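Local coordinates for microtubule-associated protein 1 light chain 3 (Plasmodium falciparum, PDB 4EOY), which binds a peptide of the conjugating enzyme Atg3 through its ubiquitin-like fold and is probably itself conjugated to membrane lipid, like other Atg8 proteins, at residues A[38-43]-A[120-125]; A[29-34]-A[53-58]; A[19-24]-A[114-119]. The protein carries 3 engineered substitutions. All blocks are in the same frame, centred on the assembly; numbering follows the deposited sequence.

Contact 1 of 3, residues A[38-43]-A[120-125]. Engineered in segment 120-125: Ser123 (natural residue Cys).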
# COMPACT_ATOMS: atom_id res chain seq x y z
N ARG A 38 -1.11 6.45 -5.89
CA ARG A 38 -0.21 7.11 -6.82
C ARG A 38 -0.18 8.59 -6.52
O ARG A 38 -1.24 9.22 -6.44
CB ARG A 38 -0.74 6.91 -8.24
CG ARG A 38 0.19 7.35 -9.35
CD ARG A 38 -0.34 6.82 -10.67
NE ARG A 38 0.43 7.27 -11.83
CZ ARG A 38 0.09 8.27 -12.63
NH1 ARG A 38 -1.00 9.00 -12.43
NH2 ARG A 38 0.86 8.54 -13.67
N ALA A 39 1.02 9.15 -6.39
CA ALA A 39 1.20 10.48 -5.80
C ALA A 39 1.66 11.55 -6.79
O ALA A 39 1.70 12.74 -6.44
CB ALA A 39 2.17 10.41 -4.65
N ASN A 40 2.05 11.15 -7.99
CA ASN A 40 2.34 12.11 -9.06
C ASN A 40 1.95 11.58 -10.44
O ASN A 40 1.53 10.43 -10.59
CB ASN A 40 3.80 12.57 -9.02
CG ASN A 40 4.77 11.58 -9.64
OD1 ASN A 40 4.63 10.36 -9.50
ND2 ASN A 40 5.80 12.11 -10.27
N ARG A 41 2.05 12.46 -11.42
CA ARG A 41 1.72 12.16 -12.80
C ARG A 41 2.99 11.86 -13.59
O ARG A 41 3.79 12.74 -13.84
CB ARG A 41 1.00 13.36 -13.41
CG ARG A 41 -0.20 13.79 -12.57
CD ARG A 41 -1.14 14.70 -13.35
NE ARG A 41 -2.32 15.07 -12.58
CZ ARG A 41 -3.36 14.27 -12.39
NH1 ARG A 41 -3.39 13.04 -12.89
NH2 ARG A 41 -4.39 14.71 -11.67
N SER A 42 3.17 10.59 -13.96
CA SER A 42 4.34 10.16 -14.70
C SER A 42 4.06 8.84 -15.44
O SER A 42 2.91 8.48 -15.64
CB SER A 42 5.56 10.03 -13.75
OG SER A 42 5.42 8.99 -12.80
N ASN A 43 5.10 8.14 -15.86
CA ASN A 43 4.97 6.87 -16.59
C ASN A 43 4.68 5.67 -15.70
O ASN A 43 4.52 4.54 -16.19
CB ASN A 43 6.24 6.59 -17.37
CG ASN A 43 7.46 6.42 -16.47
OD1 ASN A 43 7.54 7.04 -15.41
ND2 ASN A 43 8.39 5.57 -16.89
N GLU A 120 2.13 6.01 -0.46
CA GLU A 120 2.07 6.61 -1.79
C GLU A 120 3.31 6.35 -2.57
O GLU A 120 4.38 6.24 -2.00
CB GLU A 120 1.84 8.12 -1.68
CG GLU A 120 0.50 8.49 -1.05
CD GLU A 120 0.30 9.98 -0.95
OE1 GLU A 120 1.23 10.66 -0.46
OE2 GLU A 120 -0.78 10.48 -1.34
N TYR A 121 3.18 6.25 -3.89
CA TYR A 121 4.34 6.09 -4.74
C TYR A 121 4.42 7.24 -5.72
O TYR A 121 3.40 7.79 -6.15
CB TYR A 121 4.37 4.74 -5.47
CG TYR A 121 3.20 4.41 -6.39
CD1 TYR A 121 3.22 4.74 -7.73
CD2 TYR A 121 2.12 3.68 -5.93
CE1 TYR A 121 2.19 4.41 -8.58
CE2 TYR A 121 1.06 3.35 -6.77
CZ TYR A 121 1.10 3.72 -8.09
OH TYR A 121 0.05 3.37 -8.91
N SER A 122 5.67 7.60 -6.01
CA SER A 122 5.99 8.65 -6.92
C SER A 122 7.18 8.26 -7.77
O SER A 122 7.98 7.42 -7.37
CB SER A 122 6.32 9.91 -6.13
OG SER A 122 6.55 10.97 -7.03
N SER A 123 7.30 8.87 -8.94
CA SER A 123 8.50 8.72 -9.77
C SER A 123 9.64 9.65 -9.30
O SER A 123 10.79 9.48 -9.71
CB SER A 123 8.18 9.02 -11.23
OG SER A 123 7.68 10.35 -11.39
N GLU A 124 9.31 10.61 -8.43
CA GLU A 124 10.29 11.57 -7.89
C GLU A 124 10.46 11.38 -6.39
O GLU A 124 9.53 10.94 -5.69
CB GLU A 124 9.84 13.01 -8.17
CG GLU A 124 9.68 13.35 -9.65
CD GLU A 124 9.27 14.80 -9.91
OE1 GLU A 124 9.25 15.60 -8.94
OE2 GLU A 124 8.97 15.16 -11.07
N SER A 125 11.63 11.75 -5.90
CA SER A 125 11.97 11.52 -4.51
C SER A 125 11.41 12.55 -3.54
O SER A 125 11.65 12.43 -2.34
CB SER A 125 13.49 11.49 -4.36
OG SER A 125 14.06 12.69 -4.83
O HOH W 1 -2.01 10.88 -3.89

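Contact 2 of 3, residues A[29-34]-A[53-58]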
# COMPACT_ATOMS: atom_id res chain seq x y z
N PRO A 29 -6.07 -9.85 13.62
CA PRO A 29 -5.31 -8.91 14.46
C PRO A 29 -3.79 -8.89 14.21
O PRO A 29 -3.12 -7.95 14.65
CB PRO A 29 -5.62 -9.38 15.89
CG PRO A 29 -6.00 -10.81 15.74
CD PRO A 29 -6.69 -10.92 14.42
N ASN A 30 -3.26 -9.90 13.53
CA ASN A 30 -1.83 -9.96 13.21
C ASN A 30 -1.47 -9.38 11.83
O ASN A 30 -0.33 -9.52 11.39
CB ASN A 30 -1.33 -11.40 13.30
CG ASN A 30 -1.50 -11.99 14.68
OD1 ASN A 30 -1.56 -11.27 15.68
ND2 ASN A 30 -1.55 -13.31 14.74
N ARG A 31 -2.44 -8.77 11.14
CA ARG A 31 -2.17 -8.12 9.85
C ARG A 31 -2.67 -6.67 9.86
O ARG A 31 -3.61 -6.32 10.59
CB ARG A 31 -2.84 -8.90 8.71
CG ARG A 31 -2.19 -10.26 8.44
CD ARG A 31 -2.78 -10.95 7.20
NE ARG A 31 -1.97 -12.08 6.71
CZ ARG A 31 -1.15 -12.07 5.65
NH1 ARG A 31 -0.97 -10.97 4.92
NH2 ARG A 31 -0.49 -13.17 5.31
N ILE A 32 -2.04 -5.81 9.06
CA ILE A 32 -2.45 -4.40 8.99
C ILE A 32 -3.00 -4.04 7.62
O ILE A 32 -2.47 -4.48 6.60
CB ILE A 32 -1.32 -3.44 9.41
CG1 ILE A 32 -0.13 -3.53 8.46
CG2 ILE A 32 -0.86 -3.77 10.82
CD1 ILE A 32 0.87 -2.41 8.66
N PRO A 33 -4.10 -3.27 7.60
CA PRO A 33 -4.68 -2.86 6.34
C PRO A 33 -3.93 -1.67 5.73
O PRO A 33 -3.81 -0.62 6.38
CB PRO A 33 -6.12 -2.49 6.71
CG PRO A 33 -6.05 -2.10 8.14
CD PRO A 33 -4.97 -2.93 8.75
N VAL A 34 -3.44 -1.85 4.51
CA VAL A 34 -2.67 -0.84 3.82
C VAL A 34 -3.31 -0.55 2.47
O VAL A 34 -3.71 -1.48 1.77
CB VAL A 34 -1.22 -1.31 3.59
CG1 VAL A 34 -0.45 -0.29 2.78
CG2 VAL A 34 -0.54 -1.57 4.91
N LEU A 53 -3.14 -6.54 2.96
CA LEU A 53 -3.27 -6.98 4.34
C LEU A 53 -1.91 -7.54 4.71
O LEU A 53 -1.61 -8.70 4.41
CB LEU A 53 -4.38 -8.02 4.44
CG LEU A 53 -5.11 -8.18 5.76
CD1 LEU A 53 -5.56 -6.81 6.30
CD2 LEU A 53 -6.31 -9.10 5.58
N VAL A 54 -1.08 -6.71 5.33
CA VAL A 54 0.35 -7.00 5.48
C VAL A 54 0.68 -7.58 6.87
O VAL A 54 0.25 -7.04 7.88
CB VAL A 54 1.17 -5.72 5.30
CG1 VAL A 54 2.66 -6.01 5.40
CG2 VAL A 54 0.83 -5.09 3.96
N PRO A 55 1.45 -8.68 6.91
CA PRO A 55 1.80 -9.25 8.21
C PRO A 55 2.49 -8.22 9.10
O PRO A 55 3.35 -7.48 8.62
CB PRO A 55 2.77 -10.38 7.86
CG PRO A 55 2.48 -10.70 6.45
CD PRO A 55 2.07 -9.42 5.81
N MET A 56 2.11 -8.18 10.37
CA MET A 56 2.62 -7.17 11.29
C MET A 56 4.16 -7.18 11.45
O MET A 56 4.77 -6.12 11.58
CB MET A 56 1.95 -7.29 12.65
CG MET A 56 2.28 -8.56 13.41
SD MET A 56 1.58 -8.53 15.06
CE MET A 56 2.39 -9.96 15.80
N ASN A 57 4.76 -8.38 11.45
CA ASN A 57 6.22 -8.54 11.61
C ASN A 57 7.04 -8.44 10.33
O ASN A 57 8.27 -8.52 10.37
CB ASN A 57 6.55 -9.83 12.37
CG ASN A 57 6.50 -9.66 13.88
OD1 ASN A 57 6.67 -8.57 14.41
ND2 ASN A 57 6.28 -10.76 14.57
N MET A 58 6.38 -8.21 9.19
CA MET A 58 7.09 -7.96 7.94
C MET A 58 7.90 -6.66 8.03
O MET A 58 7.38 -5.62 8.43
CB MET A 58 6.13 -7.86 6.76
CG MET A 58 6.78 -7.43 5.45
SD MET A 58 5.75 -7.69 3.98
CE MET A 58 5.95 -9.48 3.80

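Contact 3 of 3, residues A[19-24]-A[114-119]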
# COMPACT_ATOMS: atom_id res chain seq x y z
N ALA A 19 -15.64 1.15 9.42
CA ALA A 19 -16.27 -0.16 9.59
C ALA A 19 -15.43 -1.26 8.93
O ALA A 19 -15.25 -2.33 9.50
CB ALA A 19 -17.68 -0.14 9.01
N GLU A 20 -14.93 -1.02 7.71
CA GLU A 20 -14.10 -2.01 7.01
C GLU A 20 -12.92 -2.40 7.85
O GLU A 20 -12.68 -3.58 8.07
CB GLU A 20 -13.53 -1.45 5.69
CG GLU A 20 -14.51 -1.05 4.61
CD GLU A 20 -13.79 -0.67 3.32
OE1 GLU A 20 -13.72 0.53 3.00
OE2 GLU A 20 -13.28 -1.60 2.65
N THR A 21 -12.15 -1.40 8.28
CA THR A 21 -10.87 -1.64 8.95
C THR A 21 -11.08 -2.21 10.36
O THR A 21 -10.28 -3.03 10.83
CB THR A 21 -9.98 -0.37 9.03
OG1 THR A 21 -10.66 0.68 9.74
CG2 THR A 21 -9.62 0.11 7.64
N HIS A 22 -12.15 -1.79 11.02
CA HIS A 22 -12.45 -2.31 12.35
C HIS A 22 -12.68 -3.79 12.32
O HIS A 22 -12.12 -4.51 13.13
CB HIS A 22 -13.65 -1.61 12.96
CG HIS A 22 -14.00 -2.11 14.34
ND1 HIS A 22 -14.99 -2.99 14.56
CD2 HIS A 22 -13.42 -1.84 15.58
CE1 HIS A 22 -15.06 -3.26 15.88
NE2 HIS A 22 -14.10 -2.55 16.51
N LYS A 23 -13.52 -4.25 11.40
CA LYS A 23 -13.85 -5.67 11.35
C LYS A 23 -12.73 -6.52 10.76
O LYS A 23 -12.57 -7.68 11.13
CB LYS A 23 -15.20 -5.94 10.66
CG LYS A 23 -15.31 -5.60 9.18
CD LYS A 23 -16.75 -5.82 8.72
CE LYS A 23 -16.99 -5.40 7.28
NZ LYS A 23 -17.08 -3.92 7.10
N ILE A 24 -11.93 -5.96 9.86
CA ILE A 24 -10.77 -6.68 9.34
C ILE A 24 -9.69 -6.82 10.44
O ILE A 24 -9.00 -7.85 10.52
CB ILE A 24 -10.20 -6.02 8.07
CG1 ILE A 24 -9.51 -7.06 7.19
CG2 ILE A 24 -9.26 -4.87 8.42
CD1 ILE A 24 -10.46 -8.05 6.56
N ASP A 114 -9.21 6.69 9.87
CA ASP A 114 -10.15 5.70 9.34
C ASP A 114 -9.68 4.23 9.52
O ASP A 114 -10.41 3.30 9.16
CB ASP A 114 -10.53 6.00 7.87
CG ASP A 114 -9.37 5.84 6.90
OD1 ASP A 114 -8.29 5.34 7.27
OD2 ASP A 114 -9.57 6.21 5.74
N GLY A 115 -8.48 4.04 10.07
CA GLY A 115 -7.94 2.69 10.33
C GLY A 115 -6.91 2.19 9.32
O GLY A 115 -6.24 1.19 9.56
N TYR A 116 -6.79 2.89 8.18
CA TYR A 116 -5.89 2.47 7.10
C TYR A 116 -4.50 3.07 7.25
O TYR A 116 -4.34 4.20 7.74
CB TYR A 116 -6.46 2.89 5.73
CG TYR A 116 -7.52 1.97 5.17
CD1 TYR A 116 -7.18 0.68 4.72
CD2 TYR A 116 -8.85 2.36 5.09
CE1 TYR A 116 -8.14 -0.19 4.22
CE2 TYR A 116 -9.82 1.50 4.60
CZ TYR A 116 -9.45 0.22 4.17
OH TYR A 116 -10.40 -0.65 3.66
N LEU A 117 -3.49 2.32 6.81
CA LEU A 117 -2.19 2.88 6.57
C LEU A 117 -2.10 3.28 5.10
O LEU A 117 -2.10 2.43 4.20
CB LEU A 117 -1.08 1.90 6.92
CG LEU A 117 0.34 2.47 6.80
CD1 LEU A 117 0.51 3.57 7.83
CD2 LEU A 117 1.38 1.36 6.96
N TYR A 118 -2.02 4.59 4.86
CA TYR A 118 -1.95 5.10 3.49
C TYR A 118 -0.51 5.29 3.10
O TYR A 118 0.29 5.89 3.84
CB TYR A 118 -2.68 6.43 3.38
CG TYR A 118 -4.19 6.30 3.37
CD1 TYR A 118 -4.91 6.30 4.55
CD2 TYR A 118 -4.89 6.20 2.18
CE1 TYR A 118 -6.28 6.17 4.54
CE2 TYR A 118 -6.26 6.09 2.16
CZ TYR A 118 -6.95 6.06 3.35
OH TYR A 118 -8.33 5.93 3.32
N MET A 119 -0.15 4.71 1.97
CA MET A 119 1.20 4.82 1.43
C MET A 119 1.14 5.26 -0.03
O MET A 119 0.19 4.93 -0.75
CB MET A 119 1.93 3.48 1.56
CG MET A 119 2.21 3.10 3.01
SD MET A 119 3.24 1.64 3.06
CE MET A 119 4.83 2.28 2.50

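Contact 1 of 3, residues A[38-43]-A[120-125]
Asn40 reaches across to Ser123 with both ends of its side-chain amide. Asn40 ND2 donates to Ser123 OG at 2.8 Å. The bond is nearly straight (176°) and lies in the amide plane. In return, the backbone N of Ser123 donates to Asn40 OD1 at 3.1 Å, coming from above the carbonyl plane. The first torsion of Asn40 sets CG between its backbone N and carbonyl carbon (chi1 80°), which turns the amide to the Ser123 side. Ser123 is an engineered residue, a cysteine in the natural sequence. Ser123 OG also lies 3.0 Å from Ser42 OG.

One backbone bond joins the two segments further back. Ala39 N donates to Tyr121 O at 2.8 Å, beside the parallel bridge between Arg38 and Tyr121. Ser122 OG accepts from Glu124 N at 3.1 Å, which forms an ST turn where strand 117-122 ends. A water sits between Arg38 O and Glu120 OE2.

The packing is carried by Arg38 and Tyr121. Arg38 CA lies over the centre of the Tyr121 ring in a CH-pi contact, 3.9 Å from the centroid. The extended arginine chain then crosses the phenol at a slant, with Arg38 CG 3.6 Å from Tyr121 CE1. Both polar ends find partners in the loop that follows: Arg38 NE bonds Leu44 O, and Tyr121 OH bonds Pro45 O. Asn40 O lies over one face of the guanidinium. On the other side of the strands, Ala39 CB meets Glu120 CB at 3.8 Å.

A strand end here passes into loop. Where backbone pairing stops, the Asn40 amide is fixed by two bonds, one to the Ser123 backbone N-H and one to the engineered hydroxyl. The tyrosine and arginine hold the loop to the neighbouring strand.

Contact 2 of 3, residues A[29-34]-A[53-58]
Leu53 pairs with Pro33 at a non-hydrogen-bonded position between antiparallel strands 51-55 and 31-38. Leu53 CG touches Arg31 CB at 3.8 Å, and the two side chains cross at about a right angle. Leu53 O is approached in the plane of the Arg31 guanidinium by NH1. The modelled separation of Leu53 O and Arg31 NH1, 2.4 Å, is very short, so the exact geometry is doubtful. The backbone of Leu53 also bonds to the bound Atg3 peptide.

Val54 forms the hydrogen-bonded pair with Ile32. Val54 N donates to Ile32 O at 2.9 Å, and Ile32 N returns a bond of 2.9 Å to Val54 O. Their side chains lie on the other face of the sheet, where Ile32 CG1 meets Val54 CB at 4.1 Å. Val54 CG2 also packs on Val34 CG2. Helices 103-110 and 60-72 touch this face, through Tyr107 on Ile32 and Phe63 on Val54.

Pro55 returns to the face of Arg31. The two side chains run side by side, and Pro55 CG lies over one face of the guanidinium, offset toward its rim. Pro55 CD comes within 3.5 Å of Arg31 NH1.

Met56 ends the pairing. Met56 N donates to Asn30 O at 3.0 Å. Met56 CG lies 3.4 Å from Asn30 O as well. A type I turn from Pro55 to Met58 then leads the chain away.

The chemistry differs between the two faces. The Ile32-Val54 face is apolar and turned to helices 60-72 and 103-110. The other face carries the charged Arg31 beside Pro33, Leu53 and Pro55. These last three pack on the peptide, consistent with the hydrophobic pockets by which Atg8 proteins hold short interaction motifs.

Contact 3 of 3, residues A[19-24]-A[114-119]
Helix 14-27 belongs to the N-terminal helical extension that Atg8 proteins add to the ubiquitin fold. Here it rests on the loop entering strand 117-122, and Thr21 carries most of the contact. Its two branches do different work. With chi1 at 59°, the hydroxyl faces the loop, and Thr21 OG1 donates to Asp114 O at 2.7 Å, in the carbonyl plane and on a lone pair. The carbonyl O of Arg17 is a second hydrogen-bond partner of this hydroxyl.

The other branch, CG2, stands over the centre of the Tyr116 ring. Thr21 CG2 lies 3.3 Å from the centroid of the Tyr116 ring and 11° off the ring normal, a tight CH-pi contact. Gly115 lies close to the same threonine, with Gly115 CA 3.4 Å from Thr21 OG1. Its positive phi suits glycine, and the absence of a side chain lets the helix come close.

Glu20 comes to the phenol end of Tyr116. Its carboxylate plane is turned 72° from the ring, and Glu20 OE2 is 3.2 Å from Tyr116 OH. The glutamate is poorly ordered. Its main partner is Lys51, in a salt bridge, and the same lysine makes a weak bond to Tyr116 OH. Tyr116 also packs on Pro33 of strand 31-38. Both Tyr116 and Ile24 of the helix pack on aromatic side chains of the bound Atg3 peptide, so the helix lines part of the site.

Asp114 holds the loop in shape. Asp114 OD1 accepts from Tyr116 N at 3.0 Å, closing an Asx turn. Its other oxygen forms a salt bridge with Arg17, one of the residues at a calcium site in this crystal. That oxygen also receives the hydroxyl of Tyr118 on its syn lone pair, with 2.7 Å from Tyr118 OH to Asp114 OD2.

How the contacts relate
After a short helix, 8-11, the chain forms helix 14-27, then strand 31-38 and its loop. These supply the first segments of contacts 3, 2 and 1 in turn. Contact 2 closes first, when strand 51-55 turns back along strand 31-38. The chain then passes through most of the other helices and strands. Near the C terminus, 114-119 closes contact 3, and 120-125 follows directly to close contact 1. Contact 2 is thus nested inside contact 3, while contact 1 crosses both. Contacts 2 and 3 touch where Pro33 meets the start of strand 117-122. Contact 1 lies at the far end of the same sheet, its centre about 24 Å from that of contact 2.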